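SAM-dependent methyltransferase (Pyrococcus horikoshii, PDB 1WZN) probably catalyses methyl transfer from S-adenosyl-L-methionine to a substrate not yet established, and is bound here to the by-product S-adenosyl-L-homocysteine. Local coordinates at residues Pro55-Ala60 / Arg86-Glu91; Cys50-Pro55 / Leu76-Arg81. One frame throughout, in Å; residues are numbered along the deposited sequence.

Interaction 1 of 2, residues Pro55-Ala60 / Arg86-Glu91; sequences PTLELA and RNLKIE. With SAH (S-adenosyl-L-homocysteine), chain F.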
loop_
_atom_site.group_PDB
_atom_site.type_symbol
_atom_site.label_atom_id
_atom_site.label_comp_id
_atom_site.label_asym_id
_atom_site.label_seq_id
_atom_site.Cartn_x
_atom_site.Cartn_y
_atom_site.Cartn_z
ATOM N N PRO A 55 5.123 -29.947 -19.641
ATOM C CA PRO A 55 4.163 -31.005 -19.304
ATOM C C PRO A 55 4.103 -32.096 -20.388
ATOM O O PRO A 55 3.715 -33.233 -20.119
ATOM C CB PRO A 55 2.843 -30.243 -19.156
ATOM C CG PRO A 55 3.007 -29.104 -20.126
ATOM C CD PRO A 55 4.437 -28.666 -19.896
ATOM N N THR A 56 4.493 -31.735 -21.609
ATOM C CA THR A 56 4.499 -32.656 -22.749
ATOM C C THR A 56 5.369 -33.884 -22.455
ATOM O O THR A 56 4.944 -35.023 -22.637
ATOM C CB THR A 56 5.062 -31.959 -24.014
ATOM O OG1 THR A 56 4.540 -30.624 -24.095
ATOM C CG2 THR A 56 4.661 -32.722 -25.273
ATOM N N LEU A 57 6.597 -33.637 -22.014
ATOM C CA LEU A 57 7.524 -34.716 -21.691
ATOM C C LEU A 57 7.061 -35.523 -20.480
ATOM O O LEU A 57 7.238 -36.743 -20.433
ATOM C CB LEU A 57 8.931 -34.155 -21.456
ATOM C CG LEU A 57 9.802 -34.002 -22.717
ATOM C CD1 LEU A 57 9.211 -32.943 -23.640
ATOM C CD2 LEU A 57 11.218 -33.623 -22.318
ATOM N N GLU A 58 6.455 -34.852 -19.503
ATOM C CA GLU A 58 5.968 -35.554 -18.318
ATOM C C GLU A 58 4.876 -36.550 -18.733
ATOM O O GLU A 58 4.845 -37.694 -18.261
ATOM C CB GLU A 58 5.433 -34.543 -17.293
ATOM C CG GLU A 58 4.900 -35.151 -15.997
ATOM C CD GLU A 58 5.901 -36.051 -15.282
ATOM O OE1 GLU A 58 7.117 -35.772 -15.336
ATOM O OE2 GLU A 58 5.459 -37.033 -14.645
ATOM N N LEU A 59 3.982 -36.118 -19.622
ATOM C CA LEU A 59 2.919 -36.993 -20.119
ATOM C C LEU A 59 3.538 -38.150 -20.911
ATOM O O LEU A 59 3.121 -39.302 -20.776
ATOM C CB LEU A 59 1.954 -36.201 -21.018
ATOM C CG LEU A 59 0.897 -35.361 -20.282
ATOM C CD1 LEU A 59 0.303 -34.289 -21.192
ATOM C CD2 LEU A 59 -0.194 -36.303 -19.779
ATOM N N ALA A 60 4.532 -37.846 -21.739
ATOM C CA ALA A 60 5.189 -38.885 -22.538
ATOM C C ALA A 60 5.852 -39.917 -21.635
ATOM O O ALA A 60 5.769 -41.123 -21.876
ATOM C CB ALA A 60 6.234 -38.262 -23.458
ATOM N N ARG A 86 16.051 -37.573 -22.912
ATOM C CA ARG A 86 15.311 -38.459 -22.024
ATOM C C ARG A 86 14.755 -39.699 -22.720
ATOM O O ARG A 86 14.048 -40.492 -22.108
ATOM C CB ARG A 86 14.197 -37.661 -21.333
ATOM C CG ARG A 86 14.753 -36.544 -20.442
ATOM C CD ARG A 86 13.697 -35.498 -20.054
ATOM N NE ARG A 86 12.539 -36.070 -19.372
ATOM C CZ ARG A 86 11.547 -35.348 -18.853
ATOM N NH1 ARG A 86 11.572 -34.022 -18.934
ATOM N NH2 ARG A 86 10.526 -35.950 -18.264
ATOM N N ASN A 87 15.108 -39.870 -23.993
ATOM C CA ASN A 87 14.661 -41.019 -24.782
ATOM C C ASN A 87 13.140 -41.104 -24.885
ATOM O O ASN A 87 12.564 -42.196 -24.902
ATOM C CB ASN A 87 15.194 -42.323 -24.180
ATOM C CG ASN A 87 16.708 -42.354 -24.110
ATOM O OD1 ASN A 87 17.392 -42.133 -25.108
ATOM N ND2 ASN A 87 17.237 -42.632 -22.928
ATOM N N LEU A 88 12.495 -39.948 -24.958
ATOM C CA LEU A 88 11.048 -39.902 -25.067
ATOM C C LEU A 88 10.699 -39.641 -26.522
ATOM O O LEU A 88 11.309 -38.796 -27.176
ATOM C CB LEU A 88 10.486 -38.801 -24.161
ATOM C CG LEU A 88 10.710 -39.082 -22.670
ATOM C CD1 LEU A 88 10.306 -37.873 -21.826
ATOM C CD2 LEU A 88 9.910 -40.321 -22.268
ATOM N N LYS A 89 9.734 -40.397 -27.029
ATOM C CA LYS A 89 9.311 -40.261 -28.412
ATOM C C LYS A 89 8.063 -39.388 -28.482
ATOM O O LYS A 89 6.972 -39.808 -28.091
ATOM C CB LYS A 89 9.035 -41.645 -29.007
ATOM C CG LYS A 89 10.258 -42.555 -29.031
ATOM C CD LYS A 89 9.982 -43.860 -29.774
ATOM C CE LYS A 89 11.244 -44.716 -29.859
ATOM N NZ LYS A 89 11.020 -45.988 -30.601
ATOM N N ILE A 90 8.244 -38.164 -28.964
ATOM C CA ILE A 90 7.148 -37.209 -29.084
ATOM C C ILE A 90 7.230 -36.555 -30.451
ATOM O O ILE A 90 8.317 -36.237 -30.927
ATOM C CB ILE A 90 7.252 -36.081 -28.018
ATOM C CG1 ILE A 90 7.169 -36.682 -26.611
ATOM C CG2 ILE A 90 6.149 -35.043 -28.243
ATOM C CD1 ILE A 90 7.528 -35.705 -25.490
ATOM N N GLU A 91 6.085 -36.371 -31.089
ATOM C CA GLU A 91 6.057 -35.722 -32.386
ATOM C C GLU A 91 5.825 -34.227 -32.148
ATOM O O GLU A 91 4.735 -33.819 -31.739
ATOM C CB GLU A 91 4.932 -36.304 -33.255
ATOM C CG GLU A 91 4.670 -35.522 -34.538
ATOM C CD GLU A 91 3.640 -36.182 -35.438
ATOM O OE1 GLU A 91 2.707 -36.832 -34.917
ATOM O OE2 GLU A 91 3.757 -36.035 -36.673
HETATM N N SAH F . 2.528 -25.246 -22.635
HETATM C CA SAH F . 3.931 -24.771 -22.272
HETATM C CB SAH F . 4.288 -23.367 -22.678
HETATM C CG SAH F . 3.523 -22.169 -22.138
HETATM S SD SAH F . 4.245 -20.686 -22.975
HETATM C C SAH F . 4.073 -24.979 -20.698
HETATM O O SAH F . 3.123 -25.449 -20.044
HETATM O OXT SAH F . 5.216 -24.646 -20.190
HETATM C "C5'" SAH F . 3.038 -20.224 -24.157
HETATM C "C4'" SAH F . 3.318 -20.920 -25.577
HETATM O "O4'" SAH F . 2.266 -20.397 -26.396
HETATM C "C3'" SAH F . 4.588 -20.503 -26.283
HETATM O "O3'" SAH F . 5.437 -21.632 -26.494
HETATM C "C2'" SAH F . 4.053 -19.821 -27.609
HETATM O "O2'" SAH F . 4.940 -19.996 -28.706
HETATM C "C1'" SAH F . 2.701 -20.488 -27.787
HETATM N N9 SAH F . 1.791 -19.872 -28.559
HETATM C C8 SAH F . 1.190 -18.622 -28.497
HETATM N N7 SAH F . 0.336 -18.370 -29.434
HETATM C C5 SAH F . 0.335 -19.549 -30.231
HETATM C C6 SAH F . -0.405 -19.890 -31.413
HETATM N N6 SAH F . -1.287 -19.071 -32.002
HETATM N N1 SAH F . -0.142 -21.147 -31.917
HETATM C C2 SAH F . 0.749 -22.010 -31.348
HETATM N N3 SAH F . 1.475 -21.717 -30.212
HETATM C C4 SAH F . 1.219 -20.477 -29.712
HETATM O O HOH W 1 9.046 -34.251 -16.459
#
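Leu57 and Ala60, on one face of helix 54-61, receive Leu88 and Ile90 from the loop leading into strand 91-94. The dense part centres on the Ile90 CD1 methyl, which lies 3.5 Å from Ala60 CB and 3.7 Å from Leu57 CD1. With CG1 of Ile90 anti to its own carbonyl carbon (chi1 -62°), CD1 is put between Ala60 and Leu57, while the CG2 branch faces Thr56, 4.1 Å from Thr56 CG2. Leu88 crosses Leu57 at a slant, its CD1 3.6 Å from Leu57 O. The loop starts at a Schellman motif closing helix 73-85, where Asn87 has positive phi.

Toward solvent the character changes. Arg86 bends at chi3 and lays one guanidinium face over Leu57 CB, which sits off-centre toward the rim of the group; Leu57 CD2 approaches Arg86 NH1 to 3.4 Å. A direct pairing with Glu58 is not made, since OE1 of Glu58 stays 4.5 Å from NH2 of Arg86. Instead one water donates to Glu58 OE1 and accepts from Arg86 NH2 (2.9 Å). Glu61 forms a salt bridge with Arg86, while Arg62 and Lys24 pair with Glu58. An alanine in place of Leu57 would probably open a gap beside Ile90 CD1 and leave the arginine side chain without much of its apolar support.

With no hydrogen bond directly joining the segments, packing of aliphatic groups holds them together, and one water joins Glu58 to the exposed Arg86 at one side of that apolar centre.

Interaction 2 of 2, residues Cys50-Pro55 / Leu76-Arg81; sequences CGTGIP and LRVARR. With SAH (S-adenosyl-L-homocysteine), chain F; SO4 (sulfate ion), chain D.
Two flat groups, the guanidinium groups of Arg77 and Arg81, each turn an edge to the same sulfate, whose sulfur lies near both planes; they stand on helix 73-85, directed away from the glycine-rich ligand loop of this Rossmann-like methyltransferase, against which the helix packs. Arg81 NE donates to sulfate O2 at 2.9 Å and its NH2 to O3, with an N-H...O angle of 157° for the latter; Arg81 also forms a salt bridge with Glu10. The extended Arg77 gives longer bonds to O3, from NE at 3.1 Å and from NH2. The ion probably came from the crystallisation liquor.

The loop makes a type II' turn from Cys50 to Gly53. Gly51 has positive phi, and a side chain there would clash with CB of the ligand's homocysteine moiety; separately, the ribose O3' lies 3.2 Å from Gly51 CA. Helix 73-85 backs this loop. Cys50 SG meets Leu76 CD2 at 3.7 Å, and the Thr52 methyl lies alongside Val78, while the Thr52 hydroxyl bonds to Asp13. The nearest approach between the two segments is a CA-H...O contact, Ala79 CA to Thr52 O, 3.3 Å with 130° at the hydrogen.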
loop_
_atom_site.group_PDB
_atom_site.type_symbol
_atom_site.label_atom_id
_atom_site.label_comp_id
_atom_site.label_asym_id
_atom_site.label_seq_id
_atom_site.Cartn_x
_atom_site.Cartn_y
_atom_site.Cartn_z
ATOM N N CYS A 50 2.702 -26.107 -26.953
ATOM C CA CYS A 50 3.524 -26.894 -26.036
ATOM C C CYS A 50 4.810 -26.277 -25.510
ATOM O O CYS A 50 5.397 -26.812 -24.572
ATOM C CB CYS A 50 3.864 -28.247 -26.676
ATOM S SG CYS A 50 4.902 -28.109 -28.139
ATOM N N GLY A 51 5.256 -25.177 -26.111
ATOM C CA GLY A 51 6.480 -24.530 -25.655
ATOM C C GLY A 51 7.672 -25.473 -25.615
ATOM O O GLY A 51 7.888 -26.235 -26.558
ATOM N N THR A 52 8.446 -25.414 -24.532
ATOM C CA THR A 52 9.615 -26.276 -24.349
ATOM C C THR A 52 9.203 -27.689 -23.932
ATOM O O THR A 52 10.049 -28.526 -23.603
ATOM C CB THR A 52 10.566 -25.724 -23.283
ATOM O OG1 THR A 52 9.899 -25.719 -22.014
ATOM C CG2 THR A 52 11.015 -24.304 -23.648
ATOM N N GLY A 53 7.898 -27.939 -23.936
ATOM C CA GLY A 53 7.384 -29.258 -23.611
ATOM C C GLY A 53 7.443 -29.744 -22.178
ATOM O O GLY A 53 7.489 -30.957 -21.943
ATOM N N ILE A 54 7.421 -28.818 -21.221
ATOM C CA ILE A 54 7.475 -29.181 -19.809
ATOM C C ILE A 54 6.425 -30.245 -19.460
ATOM O O ILE A 54 6.778 -31.343 -19.031
ATOM C CB ILE A 54 7.342 -27.913 -18.922
ATOM C CG1 ILE A 54 8.630 -27.090 -19.047
ATOM C CG2 ILE A 54 7.105 -28.295 -17.466
ATOM C CD1 ILE A 54 8.567 -25.701 -18.445
ATOM N N PRO A 55 5.123 -29.947 -19.641
ATOM C CA PRO A 55 4.163 -31.005 -19.304
ATOM C C PRO A 55 4.103 -32.096 -20.388
ATOM O O PRO A 55 3.715 -33.233 -20.119
ATOM C CB PRO A 55 2.843 -30.243 -19.156
ATOM C CG PRO A 55 3.007 -29.104 -20.126
ATOM C CD PRO A 55 4.437 -28.666 -19.896
ATOM N N LEU A 76 10.302 -25.213 -29.727
ATOM C CA LEU A 76 10.326 -26.625 -30.106
ATOM C C LEU A 76 11.752 -27.177 -30.094
ATOM O O LEU A 76 11.974 -28.354 -29.789
ATOM C CB LEU A 76 9.718 -26.812 -31.503
ATOM C CG LEU A 76 8.250 -26.413 -31.696
ATOM C CD1 LEU A 76 7.842 -26.609 -33.147
ATOM C CD2 LEU A 76 7.370 -27.245 -30.775
ATOM N N ARG A 77 12.720 -26.329 -30.431
ATOM C CA ARG A 77 14.113 -26.757 -30.446
ATOM C C ARG A 77 14.494 -27.288 -29.068
ATOM O O ARG A 77 15.158 -28.321 -28.952
ATOM C CB ARG A 77 15.023 -25.586 -30.828
ATOM C CG ARG A 77 16.493 -25.953 -30.891
ATOM C CD ARG A 77 17.349 -24.778 -31.341
ATOM N NE ARG A 77 18.759 -25.155 -31.412
ATOM C CZ ARG A 77 19.733 -24.347 -31.821
ATOM N NH1 ARG A 77 19.455 -23.105 -32.203
ATOM N NH2 ARG A 77 20.987 -24.781 -31.850
ATOM N N VAL A 78 14.068 -26.572 -28.028
ATOM C CA VAL A 78 14.341 -26.960 -26.650
ATOM C C VAL A 78 13.592 -28.237 -26.296
ATOM O O VAL A 78 14.147 -29.148 -25.688
ATOM C CB VAL A 78 13.910 -25.840 -25.656
ATOM C CG1 VAL A 78 14.183 -26.278 -24.213
ATOM C CG2 VAL A 78 14.652 -24.550 -25.980
ATOM N N ALA A 79 12.319 -28.298 -26.671
ATOM C CA ALA A 79 11.511 -29.480 -26.388
ATOM C C ALA A 79 12.124 -30.748 -27.001
ATOM O O ALA A 79 12.232 -31.783 -26.336
ATOM C CB ALA A 79 10.089 -29.276 -26.913
ATOM N N ARG A 80 12.529 -30.666 -28.264
ATOM C CA ARG A 80 13.113 -31.827 -28.936
ATOM C C ARG A 80 14.424 -32.262 -28.295
ATOM O O ARG A 80 14.710 -33.459 -28.194
ATOM C CB ARG A 80 13.343 -31.533 -30.423
ATOM C CG ARG A 80 12.067 -31.321 -31.226
ATOM C CD ARG A 80 12.359 -31.358 -32.714
ATOM N NE ARG A 80 11.185 -31.063 -33.528
ATOM C CZ ARG A 80 10.920 -29.877 -34.066
ATOM N NH1 ARG A 80 11.746 -28.860 -33.878
ATOM N NH2 ARG A 80 9.836 -29.715 -34.812
ATOM N N ARG A 81 15.218 -31.288 -27.865
ATOM C CA ARG A 81 16.499 -31.573 -27.229
ATOM C C ARG A 81 16.271 -32.373 -25.949
ATOM O O ARG A 81 16.933 -33.389 -25.710
ATOM C CB ARG A 81 17.224 -30.264 -26.902
ATOM C CG ARG A 81 18.589 -30.436 -26.241
ATOM C CD ARG A 81 19.143 -29.094 -25.777
ATOM N NE ARG A 81 19.178 -28.120 -26.863
ATOM C CZ ARG A 81 18.705 -26.879 -26.765
ATOM N NH1 ARG A 81 18.160 -26.464 -25.628
ATOM N NH2 ARG A 81 18.766 -26.059 -27.803
HETATM N N SAH F . 2.528 -25.246 -22.635
HETATM C CA SAH F . 3.931 -24.771 -22.272
HETATM C CB SAH F . 4.288 -23.367 -22.678
HETATM C CG SAH F . 3.523 -22.169 -22.138
HETATM S SD SAH F . 4.245 -20.686 -22.975
HETATM C C SAH F . 4.073 -24.979 -20.698
HETATM O O SAH F . 3.123 -25.449 -20.044
HETATM O OXT SAH F . 5.216 -24.646 -20.190
HETATM C "C5'" SAH F . 3.038 -20.224 -24.157
HETATM C "C4'" SAH F . 3.318 -20.920 -25.577
HETATM O "O4'" SAH F . 2.266 -20.397 -26.396
HETATM C "C3'" SAH F . 4.588 -20.503 -26.283
HETATM O "O3'" SAH F . 5.437 -21.632 -26.494
HETATM C "C2'" SAH F . 4.053 -19.821 -27.609
HETATM O "O2'" SAH F . 4.940 -19.996 -28.706
HETATM C "C1'" SAH F . 2.701 -20.488 -27.787
HETATM N N9 SAH F . 1.791 -19.872 -28.559
HETATM C C8 SAH F . 1.190 -18.622 -28.497
HETATM N N7 SAH F . 0.336 -18.370 -29.434
HETATM C C5 SAH F . 0.335 -19.549 -30.231
HETATM C C6 SAH F . -0.405 -19.890 -31.413
HETATM N N6 SAH F . -1.287 -19.071 -32.002
HETATM N N1 SAH F . -0.142 -21.147 -31.917
HETATM C C2 SAH F . 0.749 -22.010 -31.348
HETATM N N3 SAH F . 1.475 -21.717 -30.212
HETATM C C4 SAH F . 1.219 -20.477 -29.712
HETATM S S SO4 D . 20.134 -28.577 -30.355
HETATM O O1 SO4 D . 18.973 -28.479 -31.260
HETATM O O2 SO4 D . 19.837 -29.519 -29.258
HETATM O O3 SO4 D . 20.432 -27.244 -29.798
HETATM O O4 SO4 D . 21.301 -29.067 -31.117
#

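Overall arrangement
From the N-terminal side, strand 44-48 runs into the 50-55 loop and then helix 54-61, so the first segments of interactions 2 and 1 follow each other directly and share Pro55, whose CD lies 3.5 Å from the ligand atom O. The chain then passes through strand 65-70 to helix 73-85, where interaction 2 closes its loop at 76-81. Interaction 1 closes later, at 86-91, before edge strand 91-94. The segments therefore alternate and the two closures cross. With centres about 9 Å apart, they tie two successive beta-alpha-beta crossovers of the parallel half of the sheet together, from the ligand-binding loop outward to the edge strand.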